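Local structure of iron-chelator utilization protein (Thermobifida fusca TM51, 4YHB) at residues R93-A96 / K97-L100; L45-N49 / F50-V54; P138-D141 / H142-L145. The protein is an FAD-binding oxidoreductase of the siderophore-interacting protein family that probably releases iron by reducing ferric siderophores. One frame throughout, in Å; residues are numbered along the deposited sequence.

Contact 1: residues R93-A96 / K97-L100; sequences RFDA and KARL. Unlike the reference sequence in segment 97-100: Arg99 (reference Gly).
Asp95 and Leu100 close a β-hairpin whose four connecting residues, 96 to 99, turn the chain back on itself. The backbone bonds come first. Asp95 N gives a nearly straight bond to Leu100 O (3.1 Å, 179°), and Leu100 N returns one to Asp95 O at 3.2 Å, which makes this an antiparallel hydrogen-bonded pair. Arg99 N also lies 2.8 Å from Asp95 O, but its bent N-H leaves that bond weak. Because Arg99 and Leu100 both face Asp95, the hairpin ends in a G1 β bulge. Arg99 takes the left-handed backbone conformation there, a region easiest for a residue without a side chain, and the reference sequence has glycine at this place.

The polar side chain is that of Asp95. With CG anti to the backbone N (chi1 -169°), the carboxylate swings over the start of the turn, and OD1 takes two weak bonds, from Lys97 N and from Ala98 N at 3.3 Å each. The first of these fits an Asx turn. A water donates to Leu100 O at 2.9 Å and, weakly, to Arg93 O.

The remaining contacts are van der Waals touches of carbon on polar groups. Ala98 CB sits 3.5 Å from Asp95 CG, its small methyl fitting beside the carboxylate while the amide of the same residue bonds OD1. Arg99 CG touches Ala96 O, while its chain packs on Ile42 and Ala43. Phe94 CD1 comes 3.5 Å from Leu100 O; the ring, with Ala96 N over one face, also packs on Ile42 and Leu45. Arg93 leads away to a salt bridge with Glu160.

The chemistry implies a surface turn held mainly by backbone polarity, in which one aspartate weakly gathers two turn amides and is probably somewhat stabilised as an anion by them.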
# COMPACT_ATOMS: atom_id res chain seq x y z
N ARG A 93 -5.76 3.84 6.78
CA ARG A 93 -6.43 4.99 7.35
C ARG A 93 -5.68 5.42 8.60
O ARG A 93 -5.08 4.60 9.29
CB ARG A 93 -7.90 4.71 7.72
CG ARG A 93 -8.84 4.33 6.56
CD ARG A 93 -10.32 4.38 6.98
NE ARG A 93 -11.21 3.94 5.90
CZ ARG A 93 -11.97 2.86 5.96
NH1 ARG A 93 -11.98 2.10 7.05
NH2 ARG A 93 -12.74 2.54 4.92
N PHE A 94 -5.72 6.71 8.88
CA PHE A 94 -5.24 7.19 10.16
C PHE A 94 -6.27 8.12 10.77
O PHE A 94 -6.64 9.13 10.17
CB PHE A 94 -3.90 7.92 10.02
CG PHE A 94 -3.47 8.60 11.29
CD1 PHE A 94 -3.39 7.88 12.47
CD2 PHE A 94 -3.16 9.94 11.31
CE1 PHE A 94 -3.00 8.49 13.66
CE2 PHE A 94 -2.76 10.55 12.49
CZ PHE A 94 -2.69 9.82 13.67
N ASP A 95 -6.72 7.78 11.97
CA ASP A 95 -7.75 8.57 12.64
C ASP A 95 -7.12 9.21 13.88
O ASP A 95 -6.89 8.54 14.88
CB ASP A 95 -8.93 7.67 13.02
CG ASP A 95 -10.15 8.46 13.48
OD1 ASP A 95 -10.00 9.63 13.90
OD2 ASP A 95 -11.27 7.90 13.43
N ALA A 96 -6.84 10.51 13.79
CA ALA A 96 -6.11 11.21 14.84
C ALA A 96 -6.91 11.33 16.14
O ALA A 96 -6.33 11.33 17.22
CB ALA A 96 -5.68 12.60 14.36
N LYS A 97 -8.23 11.43 16.04
CA LYS A 97 -9.03 11.56 17.26
C LYS A 97 -9.23 10.20 17.93
O LYS A 97 -9.16 10.09 19.15
CB LYS A 97 -10.38 12.22 16.97
CG LYS A 97 -11.28 12.28 18.21
CD LYS A 97 -12.60 13.00 17.96
CE LYS A 97 -12.63 14.33 18.70
NZ LYS A 97 -13.91 15.06 18.48
N ALA A 98 -9.47 9.16 17.13
CA ALA A 98 -9.55 7.80 17.65
C ALA A 98 -8.18 7.30 18.10
O ALA A 98 -8.07 6.35 18.88
CB ALA A 98 -10.15 6.85 16.60
N ARG A 99 -7.14 7.95 17.58
CA ARG A 99 -5.75 7.58 17.83
C ARG A 99 -5.51 6.15 17.40
O ARG A 99 -5.00 5.33 18.17
CB ARG A 99 -5.37 7.77 19.31
CG ARG A 99 -5.60 9.19 19.79
CD ARG A 99 -4.93 9.45 21.14
NE ARG A 99 -3.88 10.47 21.01
CZ ARG A 99 -2.61 10.29 21.37
NH1 ARG A 99 -2.21 9.14 21.89
NH2 ARG A 99 -1.75 11.28 21.20
N LEU A 100 -5.89 5.84 16.17
CA LEU A 100 -5.75 4.49 15.64
C LEU A 100 -5.17 4.50 14.23
O LEU A 100 -5.61 5.27 13.38
CB LEU A 100 -7.11 3.78 15.63
CG LEU A 100 -7.74 3.28 16.94
CD1 LEU A 100 -9.12 2.67 16.66
CD2 LEU A 100 -6.84 2.28 17.67
O HOH W 1 -7.72 4.35 11.55

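Contact 2: residues L45-N49 / F50-V54; sequences LRSDN and FADHV. With ZN (zinc ion), chain D; FAD (flavin-adenine dinucleotide), chain C.
Asn49 and Asp52 are the ends of a type I β turn, closed by Asp52 N bonding to Asn49 O at 3.2 Å; beyond it the chain enters the strand at His53. Asp52 CG stands anti to its carbonyl carbon (chi1 -71°), which turns the carboxylate back toward Ser47 and Asn49. Its OD2 accepts from Ser47 OG (2.7 Å) on the anti side and from Asn49 N (3.1 Å, 177°) from above the carboxylate plane; Asp48 N adds a weak bond. Aspartate suits the place because one carboxylate oxygen can accept from several donors. OD1 is taken by Thr134.

His53 uses both ring nitrogens. ND1 donates to Ala51 O at 3.0 Å in the ring plane, which fixes the ring's rotation and leaves NE2 to bind zinc at 2.2 Å, beside three waters, His265 and His266. One face of the imidazole carries the methyl C7M of FAD, 3.4 Å above its centre.

Around the turn, Asn49 ND2 bonds Thr134 of strand 133-136, Ser47 OG also meets Arg157 of helix 152-161, the Phe50 ring packs edge-to-face with Trp224 of strand 221-226, and Asp52 and Val54 are backbone hydrogen-bonded to Val91 and Tyr89, respectively, of strand 86-95.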
# COMPACT_ATOMS: atom_id res chain seq x y z
N LEU A 45 1.89 11.18 15.22
CA LEU A 45 1.85 10.50 13.92
C LEU A 45 1.03 11.33 12.92
O LEU A 45 -0.01 11.87 13.27
CB LEU A 45 1.27 9.09 14.06
CG LEU A 45 1.23 8.21 12.80
CD1 LEU A 45 2.63 7.88 12.33
CD2 LEU A 45 0.43 6.92 13.05
N ARG A 46 1.53 11.43 11.69
CA ARG A 46 0.83 12.14 10.61
C ARG A 46 0.70 11.28 9.35
O ARG A 46 1.58 10.47 9.05
CB ARG A 46 1.57 13.42 10.23
CG ARG A 46 1.78 14.43 11.33
CD ARG A 46 2.47 15.67 10.75
NE ARG A 46 1.73 16.19 9.60
CZ ARG A 46 2.22 17.09 8.74
NH1 ARG A 46 3.45 17.56 8.90
NH2 ARG A 46 1.47 17.51 7.73
N SER A 47 -0.37 11.49 8.60
CA SER A 47 -0.49 10.91 7.27
C SER A 47 -1.40 11.79 6.42
O SER A 47 -2.59 11.91 6.70
CB SER A 47 -1.04 9.48 7.33
OG SER A 47 -1.25 8.98 6.01
N ASP A 48 -0.83 12.42 5.40
CA ASP A 48 -1.60 13.38 4.61
C ASP A 48 -2.07 12.85 3.26
O ASP A 48 -2.99 13.40 2.66
CB ASP A 48 -0.77 14.65 4.39
CG ASP A 48 -0.57 15.43 5.67
OD1 ASP A 48 -1.55 16.04 6.15
OD2 ASP A 48 0.56 15.42 6.22
N ASN A 49 -1.45 11.78 2.76
CA ASN A 49 -1.77 11.33 1.40
C ASN A 49 -1.90 9.81 1.25
O ASN A 49 -1.46 9.06 2.11
CB ASN A 49 -0.72 11.88 0.44
CG ASN A 49 -0.83 13.38 0.25
OD1 ASN A 49 -1.72 13.86 -0.46
ND2 ASN A 49 0.04 14.13 0.92
N PHE A 50 -2.50 9.40 0.13
CA PHE A 50 -3.02 8.04 -0.02
C PHE A 50 -1.96 6.94 -0.04
O PHE A 50 -2.23 5.82 0.38
CB PHE A 50 -3.87 7.93 -1.30
CG PHE A 50 -3.06 7.87 -2.57
CD1 PHE A 50 -2.79 6.65 -3.17
CD2 PHE A 50 -2.58 9.03 -3.16
CE1 PHE A 50 -2.04 6.59 -4.34
CE2 PHE A 50 -1.84 8.98 -4.31
CZ PHE A 50 -1.57 7.76 -4.91
N ALA A 51 -0.77 7.24 -0.53
CA ALA A 51 0.25 6.20 -0.61
C ALA A 51 1.24 6.24 0.55
O ALA A 51 2.26 5.55 0.51
CB ALA A 51 0.99 6.28 -1.94
N ASP A 52 0.94 7.04 1.58
CA ASP A 52 1.78 7.08 2.78
C ASP A 52 1.99 5.66 3.32
O ASP A 52 1.06 4.86 3.33
CB ASP A 52 1.16 7.93 3.88
CG ASP A 52 1.19 9.42 3.57
OD1 ASP A 52 1.80 9.83 2.56
OD2 ASP A 52 0.60 10.18 4.37
N HIS A 53 3.20 5.35 3.75
CA HIS A 53 3.48 4.01 4.25
C HIS A 53 4.49 4.02 5.39
O HIS A 53 5.36 4.89 5.47
CB HIS A 53 3.97 3.09 3.13
CG HIS A 53 5.12 3.66 2.36
ND1 HIS A 53 4.96 4.62 1.38
CD2 HIS A 53 6.45 3.41 2.43
CE1 HIS A 53 6.14 4.93 0.87
NE2 HIS A 53 7.06 4.22 1.50
N VAL A 54 4.36 3.03 6.25
CA VAL A 54 5.26 2.86 7.38
C VAL A 54 6.09 1.62 7.16
O VAL A 54 5.79 0.80 6.27
CB VAL A 54 4.49 2.73 8.72
CG1 VAL A 54 3.80 4.02 9.06
CG2 VAL A 54 3.47 1.58 8.66
ZN ZN D . 9.10 4.40 0.78
PA FAD C . 8.85 -11.20 2.28
O1A FAD C . 9.84 -11.76 3.31
O2A FAD C . 9.22 -9.73 1.86
O5B FAD C . 8.99 -12.07 0.93
C5B FAD C . 9.09 -13.44 0.99
C4B FAD C . 8.56 -14.05 -0.33
O4B FAD C . 7.17 -13.87 -0.47
C3B FAD C . 9.18 -13.46 -1.52
O3B FAD C . 9.37 -14.50 -2.42
C2B FAD C . 8.21 -12.54 -2.01
O2B FAD C . 8.21 -12.39 -3.43
C1B FAD C . 6.93 -13.15 -1.63
N9A FAD C . 5.84 -12.21 -1.36
C8A FAD C . 5.93 -11.03 -0.72
N7A FAD C . 4.71 -10.48 -0.66
C5A FAD C . 3.84 -11.34 -1.23
C6A FAD C . 2.46 -11.32 -1.45
N6A FAD C . 1.69 -10.22 -1.01
N1A FAD C . 1.87 -12.36 -2.07
C2A FAD C . 2.60 -13.42 -2.49
N3A FAD C . 3.92 -13.47 -2.29
C4A FAD C . 4.55 -12.44 -1.68
N1 FAD C . 1.50 -5.18 1.35
C2 FAD C . 0.33 -5.36 1.96
O2 FAD C . -0.10 -6.48 2.15
N3 FAD C . -0.36 -4.25 2.38
C4 FAD C . 0.11 -3.00 2.18
O4 FAD C . -0.55 -2.05 2.58
C4X FAD C . 1.33 -2.79 1.53
N5 FAD C . 1.86 -1.53 1.30
C5X FAD C . 3.06 -1.41 0.68
C6 FAD C . 3.60 -0.14 0.45
C7 FAD C . 4.71 -0.01 -0.12
C7M FAD C . 5.20 1.44 -0.32
C8 FAD C . 5.45 -0.92 -0.53
C8M FAD C . 6.76 -0.71 -1.22
C9 FAD C . 5.06 -2.22 -0.38
C9A FAD C . 3.75 -2.65 0.28
N10 FAD C . 3.22 -3.84 0.51
C10 FAD C . 2.02 -3.95 1.12
C1' FAD C . 3.94 -5.06 0.07
C2' FAD C . 4.74 -5.69 1.16
O2' FAD C . 5.70 -4.80 1.60
C3' FAD C . 5.39 -7.00 0.60
O3' FAD C . 4.36 -7.80 0.12
C4' FAD C . 6.32 -7.72 1.54
O4' FAD C . 7.17 -8.52 0.83
C5' FAD C . 5.59 -8.61 2.55
O5' FAD C . 6.41 -9.00 3.63
P FAD C . 6.61 -10.55 3.84
O1P FAD C . 7.58 -10.60 5.04
O2P FAD C . 5.17 -11.13 3.85
O3P FAD C . 7.39 -11.51 2.85
O HOH W 2 -3.57 11.84 -1.37
O HOH W 3 8.59 6.25 -0.26
O HOH W 4 9.59 5.67 2.60
O HOH W 5 9.64 2.67 1.99

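Contact 3: residues P138-D141 / H142-L145; sequences PEAD and HYVL
Tyr143 folds back over Ala140, and nearly everything that passes between loop 138-141 and strand 142-145 runs through this pair. The single hydrogen bond between the segments runs from Ala140 N to Tyr143 OH, at 2.9 Å with an N-H...O angle of 164°. The phenol is placed for it by its first torsion (chi1 -61°), which sets CG anti to the carbonyl carbon and sends the ring back along the preceding chain. Tyr143 OH lies 3.6 Å from Glu139 CA, so the end of the ring rests alongside the backbone just ahead of Ala140.

The second kind of contact is apolar. Ala140 CB stands over one face of the Tyr143 ring, displaced toward its rim, and makes a CH-π contact 4.0 Å from the centroid and 23° off the ring normal. Its closest ring atom is Tyr143 CZ, at 3.7 Å. An alanine suits the place: its CB lies on the ring while its N-H bonds the hydroxyl. A phenylalanine in place of Tyr143 could still offer its face to Ala140 CB, but would probably leave Ala140 N without its acceptor and the loop freer to shift.

Asp141 and His142, at the entry to the strand, are tied to its neighbours. Asp141 OD2 accepts from Arg220 N, and His142 NE2 is hydrogen-bonded to Thr169 of strand 167-174. The loop thus leads into strand 142-147, the middle of five parallel strands in the NAD-ferredoxin-like domain, between 167-174 and 221-226. His142 is backbone hydrogen-bonded to Arg220 and Phe222, Tyr143 to Ser167. Ala140 also packs on Phe222, and the Tyr143 side chain meets Arg158 of helix 152-161.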
# COMPACT_ATOMS: atom_id res chain seq x y z
N PRO A 138 -1.14 17.50 -7.59
CA PRO A 138 -2.20 18.39 -8.08
C PRO A 138 -3.44 17.58 -8.48
O PRO A 138 -3.32 16.40 -8.82
CB PRO A 138 -1.57 19.06 -9.30
CG PRO A 138 -0.50 18.12 -9.75
CD PRO A 138 0.02 17.47 -8.49
N GLU A 139 -4.60 18.21 -8.44
CA GLU A 139 -5.84 17.51 -8.78
C GLU A 139 -5.88 17.15 -10.25
O GLU A 139 -5.30 17.83 -11.10
CB GLU A 139 -7.06 18.36 -8.40
CG GLU A 139 -7.24 18.54 -6.90
CD GLU A 139 -8.64 19.01 -6.53
OE1 GLU A 139 -8.87 19.33 -5.35
OE2 GLU A 139 -9.52 19.04 -7.42
N ALA A 140 -6.56 16.05 -10.54
CA ALA A 140 -6.79 15.61 -11.91
C ALA A 140 -8.29 15.48 -12.12
O ALA A 140 -9.06 15.46 -11.16
CB ALA A 140 -6.08 14.30 -12.19
N ASP A 141 -8.72 15.40 -13.38
CA ASP A 141 -10.13 15.20 -13.68
C ASP A 141 -10.49 13.72 -13.65
O ASP A 141 -11.58 13.34 -13.24
CB ASP A 141 -10.48 15.79 -15.04
CG ASP A 141 -10.40 17.30 -15.06
OD1 ASP A 141 -11.02 17.93 -14.18
OD2 ASP A 141 -9.70 17.84 -15.93
N HIS A 142 -9.56 12.90 -14.11
CA HIS A 142 -9.82 11.48 -14.24
C HIS A 142 -8.62 10.68 -13.77
O HIS A 142 -7.50 10.86 -14.26
CB HIS A 142 -10.16 11.16 -15.69
CG HIS A 142 -10.73 9.78 -15.90
ND1 HIS A 142 -11.87 9.56 -16.63
CD2 HIS A 142 -10.29 8.56 -15.51
CE1 HIS A 142 -12.13 8.27 -16.67
NE2 HIS A 142 -11.18 7.64 -16.00
N TYR A 143 -8.86 9.82 -12.79
CA TYR A 143 -7.81 9.00 -12.22
C TYR A 143 -7.92 7.57 -12.72
O TYR A 143 -8.98 6.96 -12.63
CB TYR A 143 -7.88 9.03 -10.69
CG TYR A 143 -7.70 10.40 -10.09
CD1 TYR A 143 -6.46 10.80 -9.59
CD2 TYR A 143 -8.75 11.30 -10.02
CE1 TYR A 143 -6.28 12.05 -9.04
CE2 TYR A 143 -8.58 12.57 -9.48
CZ TYR A 143 -7.34 12.93 -8.99
OH TYR A 143 -7.16 14.18 -8.44
N VAL A 144 -6.83 7.04 -13.26
CA VAL A 144 -6.77 5.65 -13.66
C VAL A 144 -5.89 4.88 -12.68
O VAL A 144 -4.70 5.17 -12.54
CB VAL A 144 -6.20 5.50 -15.08
CG1 VAL A 144 -6.13 4.02 -15.46
CG2 VAL A 144 -7.06 6.27 -16.08
N LEU A 145 -6.48 3.92 -11.97
CA LEU A 145 -5.75 3.20 -10.92
C LEU A 145 -5.64 1.70 -11.22
O LEU A 145 -6.63 1.04 -11.53
CB LEU A 145 -6.45 3.40 -9.58
CG LEU A 145 -6.72 4.85 -9.19
CD1 LEU A 145 -7.78 4.89 -8.13
CD2 LEU A 145 -5.45 5.50 -8.67

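Overall arrangement
Along the chain contact 2 comes first, then contact 1, then contact 3, with none overlapping. Contacts 1 and 2 belong to the antiparallel barrel, where strands 53-57 and 86-95 are neighbours; their centres are about 12 Å apart and they touch, Phe94 CE2 packing 3.1 Å from Leu45 O. Contact 3 opens the central strand of the parallel sheet, in the C-terminal, NAD-ferredoxin-like domain. Its centre is about 19 Å from that of contact 2, with nearest atoms about 6 Å apart, and about 26 Å from that of contact 1. Side chains of contact 2 reach helix 152-161 and Trp224, placing it at the junction of the two domains, where His53 meets flavin and zinc.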